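Side-chain contacts in ESXA (Geobacillus thermodenitrificans, PDB 3ZBH), which is of unknown function but, as a WXG100 (ESAT-6-like) family protein, is probably a small helical substrate of a type VII secretion system: residues Thr29-Ile32 against Ala33-Gln37; His40-Gln43 against Gly44-Glu47; Ala69-Leu72 against Asn73-Gln77. All blocks are in the same frame, centred on the assembly; numbering follows the deposited sequence.

Contact 1: Thr29-Ile32 against Ala33-Gln37; sequences TELI and ARLDQ
Ala33, Arg34, Leu35 and Asp36 each send their backbone N-H to the carbonyl four residues earlier, on Thr29, Glu30, Leu31 and Ile32, so the stretch is one regular alpha-helical turn after another. The bond from Leu35 N to Leu31 O is 2.8 Å long and almost straight, with an N-H...O angle of 178°. On the same face Leu31 CD1 lies 4.0 Å from Leu35 CG, the two leucine side chains meeting at a slant. Leu31 has its CG anti to the backbone N (chi1 169°), whereas Leu35 swings CG to the other side, beside its own N, and lays it over the Leu31 carbonyl oxygen. Arg34 runs back down the helix rather than outward: its chain bends at chi3 (-58°), and the guanidinium settles with one face over Leu31 CA, which sits 3.6 Å above that plane near the rim of the group. Its NH2 also comes within 3.8 Å of Leu31 CD1. This is one arm of the helical hairpin of a WXG100 protein, helix 11-45, and its buried residues point two ways: Ile32 packs on Phe65 and Arg62 of helix 48-95, while Leu35 also reaches Leu72 of the second subunit. Arg34 NE forms a salt bridge with Glu24 of the second subunit, so the folded-back arginine serves the dimer interface; Glu30 OE1 stays 4.6 Å from Arg34 NH1, too far for a salt bridge, and would probably add only a mild attraction. Asp36 sets its carboxylate beside the Ile32 methyl, with OD2 3.8 Å from Ile32 CG2. Both carboxylate oxygens are claimed by helix 48-95, OD1 by a hydrogen bond with the Tyr58 hydroxyl and OD2 by a salt bridge to Arg62.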
loop_
_atom_site.group_PDB
_atom_site.type_symbol
_atom_site.label_atom_id
_atom_site.label_comp_id
_atom_site.label_asym_id
_atom_site.label_seq_id
_atom_site.Cartn_x
_atom_site.Cartn_y
_atom_site.Cartn_z
ATOM N N THR B 29 2.666 5.305 -3.894
ATOM C CA THR B 29 2.170 6.615 -4.318
ATOM C C THR B 29 1.030 6.503 -5.343
ATOM O O THR B 29 0.061 7.281 -5.278
ATOM C CB THR B 29 3.281 7.574 -4.823
ATOM O OG1 THR B 29 4.050 6.916 -5.816
ATOM C CG2 THR B 29 4.191 8.018 -3.637
ATOM N N GLU B 30 1.098 5.501 -6.217
ATOM C CA GLU B 30 -0.011 5.227 -7.140
ATOM C C GLU B 30 -1.292 4.910 -6.370
ATOM O O GLU B 30 -2.373 5.416 -6.698
ATOM C CB GLU B 30 0.370 4.150 -8.152
ATOM C CG GLU B 30 1.447 4.671 -9.105
ATOM C CD GLU B 30 2.070 3.584 -9.926
ATOM O OE1 GLU B 30 1.516 2.474 -9.939
ATOM O OE2 GLU B 30 3.105 3.840 -10.570
ATOM N N LEU B 31 -1.165 4.083 -5.338
ATOM C CA LEU B 31 -2.312 3.751 -4.499
ATOM C C LEU B 31 -2.879 4.981 -3.793
ATOM O O LEU B 31 -4.082 5.207 -3.789
ATOM C CB LEU B 31 -1.905 2.677 -3.475
ATOM C CG LEU B 31 -2.841 2.339 -2.323
ATOM C CD1 LEU B 31 -4.084 1.581 -2.796
ATOM C CD2 LEU B 31 -2.031 1.486 -1.344
ATOM N N ILE B 32 -2.027 5.791 -3.207
ATOM C CA ILE B 32 -2.507 7.003 -2.569
ATOM C C ILE B 32 -3.269 7.920 -3.540
ATOM O O ILE B 32 -4.347 8.405 -3.227
ATOM C CB ILE B 32 -1.381 7.755 -1.845
ATOM C CG1 ILE B 32 -0.901 6.934 -0.633
ATOM C CG2 ILE B 32 -1.879 9.121 -1.369
ATOM C CD1 ILE B 32 -2.028 6.476 0.309
ATOM N N ALA B 33 -2.717 8.104 -4.732
ATOM C CA ALA B 33 -3.379 8.873 -5.775
ATOM C C ALA B 33 -4.759 8.300 -6.101
ATOM O O ALA B 33 -5.725 9.050 -6.201
ATOM C CB ALA B 33 -2.499 8.913 -7.016
ATOM N N ARG B 34 -4.866 6.984 -6.253
ATOM C CA ARG B 34 -6.172 6.357 -6.506
ATOM C C ARG B 34 -7.163 6.511 -5.344
ATOM O O ARG B 34 -8.349 6.843 -5.559
ATOM C CB ARG B 34 -6.039 4.878 -6.889
ATOM C CG ARG B 34 -5.272 4.603 -8.173
ATOM C CD ARG B 34 -5.429 3.138 -8.577
ATOM N NE ARG B 34 -4.972 2.175 -7.560
ATOM C CZ ARG B 34 -3.717 1.744 -7.413
ATOM N NH1 ARG B 34 -2.752 2.188 -8.206
ATOM N NH2 ARG B 34 -3.430 0.845 -6.474
ATOM N N LEU B 35 -6.686 6.272 -4.123
ATOM C CA LEU B 35 -7.505 6.521 -2.932
ATOM C C LEU B 35 -7.871 8.004 -2.759
ATOM O O LEU B 35 -8.938 8.311 -2.263
ATOM C CB LEU B 35 -6.794 6.023 -1.670
ATOM C CG LEU B 35 -6.499 4.518 -1.630
ATOM C CD1 LEU B 35 -5.794 4.204 -0.308
ATOM C CD2 LEU B 35 -7.798 3.723 -1.746
ATOM N N ASP B 36 -7.001 8.925 -3.165
ATOM C CA ASP B 36 -7.361 10.338 -3.086
ATOM C C ASP B 36 -8.597 10.641 -3.949
ATOM O O ASP B 36 -9.539 11.337 -3.511
ATOM C CB ASP B 36 -6.204 11.251 -3.527
ATOM C CG ASP B 36 -5.123 11.399 -2.479
ATOM O OD1 ASP B 36 -5.318 11.023 -1.282
ATOM O OD2 ASP B 36 -4.051 11.896 -2.875
ATOM N N GLN B 37 -8.599 10.091 -5.158
ATOM C CA GLN B 37 -9.715 10.287 -6.069
ATOM C C GLN B 37 -10.985 9.522 -5.621
ATOM O O GLN B 37 -12.109 10.050 -5.689
ATOM C CB GLN B 37 -9.293 9.834 -7.455
ATOM C CG GLN B 37 -10.366 10.059 -8.493
ATOM C CD GLN B 37 -9.819 9.874 -9.884
ATOM O OE1 GLN B 37 -9.738 8.751 -10.400
ATOM N NE2 GLN B 37 -9.437 10.979 -10.504
#

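Contact 2: His40-Gln43 against Gly44-Glu47; sequences HTLQ and GIWE
Leu42 O takes two backbone N-H groups as the helix runs out. Trp46 N is 3.1 Å from Leu42 O and approaches nearly end-on to the carbonyl, while Ile45 N, 3.2 Å from the same oxygen, comes from well above the carbonyl plane, 68° out of it. The first is an i+4 bond and the second an i+3 bond, so the last turn is being wound tighter; Gly44 N likewise bonds to His40 O and, weakly, to Thr41 O. From the same residue, the side chain supports the indole. With CG anti to the backbone N, Leu42 carries CD1 over one face of the Trp46 ring, 4.0 Å from the centroid of the six-membered ring and 19° off its normal, a CH-pi contact. CD2 of the same leucine also lies on that side of the ring, 3.9 Å from Trp46 CZ3. Ile45 packs on the same leucine: its CG1 sits between N and the carbonyl carbon (chi1 65°), which brings it to 3.4 Å from Thr41 O and 4.2 Å from Leu42 CD1. An alanine in place of Leu42 would probably leave that indole face without its methyl cover and Ile45 without its leucine neighbour, setting the tryptophan freer to turn. Beyond these segments, Leu42 packs on Phe54, and Trp46 on Ser51 and on Leu79 of the second subunit. Trp46 leaves helical geometry and Glu47 takes the N-cap position of helix 48-95, so the arrangement belongs to the tight turn between the two helices, which carries the Trp-Glu-Gly form of the WXG motif that names the family.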
loop_
_atom_site.group_PDB
_atom_site.type_symbol
_atom_site.label_atom_id
_atom_site.label_comp_id
_atom_site.label_asym_id
_atom_site.label_seq_id
_atom_site.Cartn_x
_atom_site.Cartn_y
_atom_site.Cartn_z
ATOM N N HIS B 40 -12.953 11.555 -3.160
ATOM C CA HIS B 40 -13.842 12.514 -3.822
ATOM C C HIS B 40 -15.078 11.856 -4.342
ATOM O O HIS B 40 -16.181 12.376 -4.147
ATOM C CB HIS B 40 -13.109 13.214 -4.969
ATOM C CG HIS B 40 -12.134 14.248 -4.506
ATOM N ND1 HIS B 40 -10.799 14.086 -4.614
ATOM C CD2 HIS B 40 -12.335 15.490 -3.912
ATOM C CE1 HIS B 40 -10.177 15.169 -4.103
ATOM N NE2 HIS B 40 -11.121 16.023 -3.668
ATOM N N THR B 41 -14.926 10.716 -5.010
ATOM C CA THR B 41 -16.072 9.926 -5.492
ATOM C C THR B 41 -17.015 9.618 -4.325
ATOM O O THR B 41 -18.253 9.805 -4.418
ATOM C CB THR B 41 -15.608 8.615 -6.165
ATOM O OG1 THR B 41 -14.707 8.917 -7.231
ATOM C CG2 THR B 41 -16.777 7.846 -6.757
ATOM N N LEU B 42 -16.428 9.211 -3.203
ATOM C CA LEU B 42 -17.224 8.849 -2.021
ATOM C C LEU B 42 -18.000 10.036 -1.464
ATOM O O LEU B 42 -19.170 9.899 -1.103
ATOM C CB LEU B 42 -16.348 8.244 -0.927
ATOM C CG LEU B 42 -17.107 7.492 0.165
ATOM C CD1 LEU B 42 -17.795 6.281 -0.437
ATOM C CD2 LEU B 42 -16.135 7.061 1.254
ATOM N N GLN B 43 -17.350 11.196 -1.410
ATOM C CA GLN B 43 -18.010 12.443 -1.019
ATOM C C GLN B 43 -19.254 12.784 -1.834
ATOM O O GLN B 43 -20.172 13.403 -1.315
ATOM C CB GLN B 43 -17.033 13.612 -1.065
ATOM C CG GLN B 43 -16.335 13.842 0.254
ATOM C CD GLN B 43 -15.548 15.135 0.289
ATOM O OE1 GLN B 43 -14.593 15.324 -0.466
ATOM N NE2 GLN B 43 -15.932 16.026 1.190
ATOM N N GLY B 44 -19.279 12.393 -3.103
ATOM C CA GLY B 44 -20.411 12.684 -3.963
ATOM C C GLY B 44 -21.537 11.675 -3.842
ATOM O O GLY B 44 -22.696 12.009 -4.087
ATOM N N ILE B 45 -21.210 10.442 -3.456
ATOM C CA ILE B 45 -22.206 9.365 -3.483
ATOM C C ILE B 45 -22.859 9.057 -2.129
ATOM O O ILE B 45 -23.904 8.406 -2.085
ATOM C CB ILE B 45 -21.693 8.078 -4.188
ATOM C CG1 ILE B 45 -20.545 7.439 -3.417
ATOM C CG2 ILE B 45 -21.285 8.377 -5.632
ATOM C CD1 ILE B 45 -20.072 6.136 -4.015
ATOM N N TRP B 46 -22.254 9.535 -1.045
ATOM C CA TRP B 46 -22.849 9.442 0.283
ATOM C C TRP B 46 -23.142 10.798 0.776
ATOM O O TRP B 46 -22.565 11.776 0.297
ATOM C CB TRP B 46 -21.903 8.789 1.292
ATOM C CG TRP B 46 -21.948 7.283 1.324
ATOM C CD1 TRP B 46 -22.900 6.436 0.755
ATOM C CD2 TRP B 46 -20.983 6.388 1.977
ATOM N NE1 TRP B 46 -22.589 5.113 0.982
ATOM C CE2 TRP B 46 -21.453 5.014 1.718
ATOM C CE3 TRP B 46 -19.824 6.575 2.717
ATOM C CZ2 TRP B 46 -20.779 3.906 2.206
ATOM C CZ3 TRP B 46 -19.142 5.445 3.191
ATOM C CH2 TRP B 46 -19.605 4.146 2.934
ATOM N N GLU B 47 -24.020 10.867 1.772
ATOM C CA GLU B 47 -24.256 12.104 2.511
ATOM C C GLU B 47 -22.982 12.521 3.249
ATOM O O GLU B 47 -21.986 11.785 3.242
ATOM C CB GLU B 47 -25.428 11.949 3.493
ATOM C CG GLU B 47 -26.726 11.394 2.906
ATOM C CD GLU B 47 -27.200 12.109 1.647
ATOM O OE1 GLU B 47 -26.979 13.334 1.501
ATOM O OE2 GLU B 47 -27.805 11.429 0.795
#

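Contact 3: Ala69-Leu72 against Asn73-Gln77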
loop_
_atom_site.group_PDB
_atom_site.type_symbol
_atom_site.label_atom_id
_atom_site.label_comp_id
_atom_site.label_asym_id
_atom_site.label_seq_id
_atom_site.Cartn_x
_atom_site.Cartn_y
_atom_site.Cartn_z
ATOM N N ALA B 69 6.659 5.468 1.377
ATOM C CA ALA B 69 7.214 5.668 0.048
ATOM C C ALA B 69 8.637 6.264 0.125
ATOM O O ALA B 69 9.536 5.822 -0.598
ATOM C CB ALA B 69 6.262 6.522 -0.801
ATOM N N VAL B 70 8.869 7.219 1.017
ATOM C CA VAL B 70 10.222 7.764 1.180
ATOM C C VAL B 70 11.169 6.654 1.649
ATOM O O VAL B 70 12.256 6.451 1.087
ATOM C CB VAL B 70 10.240 8.926 2.200
ATOM C CG1 VAL B 70 11.661 9.288 2.600
ATOM C CG2 VAL B 70 9.518 10.158 1.638
ATOM N N LEU B 71 10.754 5.934 2.688
ATOM C CA LEU B 71 11.606 4.841 3.237
ATOM C C LEU B 71 12.016 3.826 2.189
ATOM O O LEU B 71 13.191 3.491 2.079
ATOM C CB LEU B 71 10.835 4.105 4.340
ATOM C CG LEU B 71 11.450 2.801 4.870
ATOM C CD1 LEU B 71 12.743 3.164 5.555
ATOM C CD2 LEU B 71 10.453 2.187 5.855
ATOM N N LEU B 72 11.042 3.324 1.417
ATOM C CA LEU B 72 11.313 2.292 0.438
ATOM C C LEU B 72 12.272 2.803 -0.632
ATOM O O LEU B 72 13.139 2.089 -1.061
ATOM C CB LEU B 72 10.020 1.792 -0.226
ATOM C CG LEU B 72 8.965 1.171 0.734
ATOM C CD1 LEU B 72 7.646 0.971 0.001
ATOM C CD2 LEU B 72 9.415 -0.104 1.460
ATOM N N ASN B 73 12.099 4.050 -1.075
ATOM C CA ASN B 73 13.087 4.606 -2.040
ATOM C C ASN B 73 14.493 4.793 -1.457
ATOM O O ASN B 73 15.487 4.617 -2.162
ATOM C CB ASN B 73 12.595 5.946 -2.573
ATOM C CG ASN B 73 11.611 5.789 -3.703
ATOM O OD1 ASN B 73 11.823 5.014 -4.647
ATOM N ND2 ASN B 73 10.528 6.511 -3.618
ATOM N N GLU B 74 14.576 5.222 -0.201
ATOM C CA GLU B 74 15.884 5.385 0.457
ATOM C C GLU B 74 16.579 4.027 0.573
ATOM O O GLU B 74 17.776 3.919 0.317
ATOM C CB GLU B 74 15.734 6.008 1.848
ATOM C CG GLU B 74 15.334 7.466 1.746
ATOM C CD GLU B 74 15.182 8.177 3.071
ATOM O OE1 GLU B 74 14.840 7.550 4.110
ATOM O OE2 GLU B 74 15.355 9.407 3.039
ATOM N N VAL B 75 15.823 2.998 0.964
ATOM C CA VAL B 75 16.361 1.615 0.981
ATOM C C VAL B 75 16.796 1.184 -0.416
ATOM O O VAL B 75 17.867 0.626 -0.592
ATOM C CB VAL B 75 15.329 0.606 1.566
ATOM C CG1 VAL B 75 15.831 -0.855 1.405
ATOM C CG2 VAL B 75 15.070 0.902 3.045
ATOM N N GLY B 76 15.955 1.455 -1.425
ATOM C CA GLY B 76 16.307 1.085 -2.781
ATOM C C GLY B 76 17.615 1.725 -3.189
ATOM O O GLY B 76 18.476 1.087 -3.806
ATOM N N GLN B 77 17.756 3.006 -2.851
ATOM C CA GLN B 77 18.955 3.712 -3.243
ATOM C C GLN B 77 20.202 3.133 -2.528
ATOM O O GLN B 77 21.262 2.956 -3.154
ATOM C CB GLN B 77 18.828 5.212 -2.953
ATOM C CG GLN B 77 20.106 5.984 -3.318
ATOM C CD GLN B 77 20.405 5.882 -4.796
ATOM O OE1 GLN B 77 19.611 6.350 -5.613
ATOM N NE2 GLN B 77 21.525 5.246 -5.161
#
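Leu71 and Val75 make the tight side of this helical turn: their side chains lie alongside one another and point the same way, with Leu71 CD1 4.1 Å from Val75 CG2. Val75 CG2 also rests 3.3 Å from Leu71 O, the oxygen that accepts the Val75 N-H in a bond of 2.9 Å. CG2 gets there because it stands beside the backbone N, CG1 having taken the place anti to it (chi1 173°). Phe54 of the second subunit packs on both residues, while Leu72 is shared between Tyr21 of helix 11-45 and Leu35 of the second subunit. Gly76 is buried as well, its N-H donated to Leu72 O. The stretch thus lies in the middle of helix 48-95, the second helix of the WXG100 hairpin, where one face is turned to helix 11-45 and another to the partner chain of the dimer. The solvent side is less enclosed. Val70 and Glu74 run side by side, and Glu74, extended beyond CG, lays its carboxylate against the valine methyl: Val70 CG1 is 3.7 Å from Glu74 OE2. The contact is plain van der Waals touch, and Glu74 also packs on Phe54 of the second subunit. Glu74 CG, lying beside its own backbone N (chi1 -71°), passes 3.3 Å from Val70 O. Asn73, partly exposed, folds back toward the preceding turn, ND2 standing 3.3 Å from Ala69 O; that oxygen accepts the Asn73 backbone N-H and a hydrogen bond from the hydroxyl of Ser25, and Asn73 OD1 has a weak bond with Asn22, both on helix 11-45.

In the fold
Contacts 1 and 2 follow one another on helix 11-45, their centres about 16 Å apart, and contact 2 closes that helix at the turn into helix 48-95, which carries contact 3. Contact 3 lies nearest the middle of the chain, about 18 Å from contact 1 between centres and about 34 Å from contact 2. The antiparallel hairpin brings contacts 1 and 3 together: Thr29 CG2 meets Ala69 CB at 3.8 Å, whereas contacts 2 and 3 stay about 19 Å apart at their nearest atoms. All three reach the second subunit, so each of these turns, besides shaping the hairpin, also contributes to the dimer interface.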